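Local atomic coordinates of nucleocapsid (Crimean-congo hemorrhagic fever virus, PDB entry 4AKL), a protein that binds single- and double-stranded RNA, probably packages the viral genome, and probably also cuts double-stranded DNA without sequence preference. Residues S458-Q463 with G474-A479. Residues are numbered along the deposited sequence; the frame is centred on the assembly and turned at random.
Sequences SLVGKQ and GNATSA
Val-460 and Ala-476 bring the two backbones to 5.3 Å between their CA atoms, where the last turn of helix 450-460 meets the short 3-10 turn 476-478 without a hydrogen bond between the segments. The methyl of Ala-476 sits against two consecutive helix residues: its CB lies 3.6 Å from CG1 of Val-460 and 3.9 Å from CB of Leu-459. With CG1 anti to the carbonyl carbon and beside the backbone N (chi1 -53°), this branch of Val-460 is the one that meets the alanine.

Leu-459 reaches further along the turn and spreads its two methyls over different partners. CD1 rests 3.6 Å from the carbonyl O of Ala-476, a van der Waals approach to an oxygen that already accepts the backbone N-H of Ala-479 at 3.1 Å (N to O). CD2 meets CB of Ala-479 at 4.0 Å. The 3-10 turn thus places both alanine methyls on the side facing the helix, with the fork of Leu-459 bridging from the first residue of the turn to the residue that follows it. On the far side, Thr-477 points away and packs with Leu-170 and Ile-174 of helix 163-181; Leu-459 also touches Leu-170, so helix 163-181 touches both segments.

A Schellman motif closes the helix, with Gly-461 the first residue to leave helical angles, at a positive phi (113°). The backbone of Leu-459 is also hydrogen-bonded to that of Leu-153, just before strand 155-156, which pairs in parallel with strand 480-481. The arrangement is an apolar helix-end-to-loop contact: the C-terminal tail, after leaving helix 450-460, folds back on that helix's last turn immediately before entering the small two-stranded sheet of this largely helical nairovirus nucleocapsid fold.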
loop_
_atom_site.group_PDB
_atom_site.type_symbol
_atom_site.label_atom_id
_atom_site.label_comp_id
_atom_site.label_asym_id
_atom_site.label_seq_id
_atom_site.Cartn_x
_atom_site.Cartn_y
_atom_site.Cartn_z
ATOM N N SER A 458 0.522 11.188 -3.103
ATOM C CA SER A 458 1.384 12.287 -3.473
ATOM C C SER A 458 1.847 13.006 -2.229
ATOM O O SER A 458 2.976 13.427 -2.172
ATOM C CB SER A 458 0.665 13.289 -4.384
ATOM O OG SER A 458 1.580 14.201 -4.915
ATOM N N LEU A 459 0.982 13.139 -1.237
ATOM C CA LEU A 459 1.324 13.838 0.023
ATOM C C LEU A 459 2.327 13.062 0.923
ATOM O O LEU A 459 3.074 13.695 1.697
ATOM C CB LEU A 459 0.067 14.201 0.830
ATOM C CG LEU A 459 -0.897 15.271 0.285
ATOM C CD1 LEU A 459 -2.034 15.392 1.247
ATOM C CD2 LEU A 459 -0.223 16.663 0.056
ATOM N N VAL A 460 2.341 11.722 0.832
ATOM C CA VAL A 460 3.313 10.952 1.571
ATOM C C VAL A 460 4.701 11.069 0.892
ATOM O O VAL A 460 5.702 10.815 1.533
ATOM C CB VAL A 460 2.922 9.477 1.783
ATOM C CG1 VAL A 460 1.478 9.360 2.417
ATOM C CG2 VAL A 460 3.018 8.731 0.516
ATOM N N GLY A 461 4.729 11.474 -0.378
ATOM C CA GLY A 461 5.945 11.730 -1.115
ATOM C C GLY A 461 6.216 10.777 -2.251
ATOM O O GLY A 461 7.325 10.808 -2.804
ATOM N N LYS A 462 5.241 9.938 -2.619
ATOM C CA LYS A 462 5.441 9.007 -3.710
ATOM C C LYS A 462 5.522 9.787 -4.994
ATOM O O LYS A 462 4.683 10.636 -5.252
ATOM C CB LYS A 462 4.322 7.934 -3.810
ATOM C CG LYS A 462 4.305 6.950 -2.627
ATOM C CD LYS A 462 3.082 5.985 -2.577
ATOM C CE LYS A 462 3.107 4.963 -3.733
ATOM N NZ LYS A 462 2.165 3.768 -3.622
ATOM N N GLN A 463 6.540 9.497 -5.777
ATOM C CA GLN A 463 6.723 10.063 -7.089
ATOM C C GLN A 463 6.804 8.995 -8.209
ATOM O O GLN A 463 7.255 9.289 -9.313
ATOM C CB GLN A 463 7.963 10.919 -7.081
ATOM C CG GLN A 463 7.786 12.106 -6.192
ATOM C CD GLN A 463 8.915 13.031 -6.222
ATOM O OE1 GLN A 463 8.898 13.989 -5.497
ATOM N NE2 GLN A 463 9.928 12.775 -7.066
ATOM N N GLY A 474 4.402 9.826 9.752
ATOM C CA GLY A 474 3.631 11.056 9.890
ATOM C C GLY A 474 2.216 10.899 9.365
ATOM O O GLY A 474 1.772 9.813 9.072
ATOM N N ASN A 475 1.526 12.025 9.260
ATOM C CA ASN A 475 0.152 12.090 8.819
ATOM C C ASN A 475 0.158 12.922 7.541
ATOM O O ASN A 475 0.368 14.150 7.582
ATOM C CB ASN A 475 -0.708 12.718 9.934
ATOM C CG ASN A 475 -2.197 12.854 9.552
ATOM O OD1 ASN A 475 -2.740 12.066 8.745
ATOM N ND2 ASN A 475 -2.864 13.862 10.142
ATOM N N ALA A 476 -0.030 12.255 6.401
ATOM C CA ALA A 476 -0.086 12.946 5.102
ATOM C C ALA A 476 -1.080 14.110 5.132
ATOM O O ALA A 476 -0.781 15.202 4.649
ATOM C CB ALA A 476 -0.455 11.977 3.989
ATOM N N THR A 477 -2.235 13.859 5.740
ATOM C CA THR A 477 -3.355 14.801 5.772
ATOM C C THR A 477 -3.175 16.075 6.624
ATOM O O THR A 477 -4.089 16.910 6.679
ATOM C CB THR A 477 -4.644 14.064 6.200
ATOM O OG1 THR A 477 -5.784 14.708 5.604
ATOM C CG2 THR A 477 -4.791 14.007 7.719
ATOM N N SER A 478 -2.015 16.203 7.283
ATOM C CA SER A 478 -1.634 17.387 8.033
ATOM C C SER A 478 -0.903 18.401 7.165
ATOM O O SER A 478 -0.611 19.479 7.621
ATOM C CB SER A 478 -0.719 17.001 9.213
ATOM O OG SER A 478 -1.419 16.193 10.141
ATOM N N ALA A 479 -0.606 18.054 5.915
ATOM C CA ALA A 479 0.159 18.938 5.050
ATOM C C ALA A 479 -0.446 20.330 4.922
ATOM O O ALA A 479 -1.664 20.489 4.845
ATOM C CB ALA A 479 0.311 18.340 3.684
#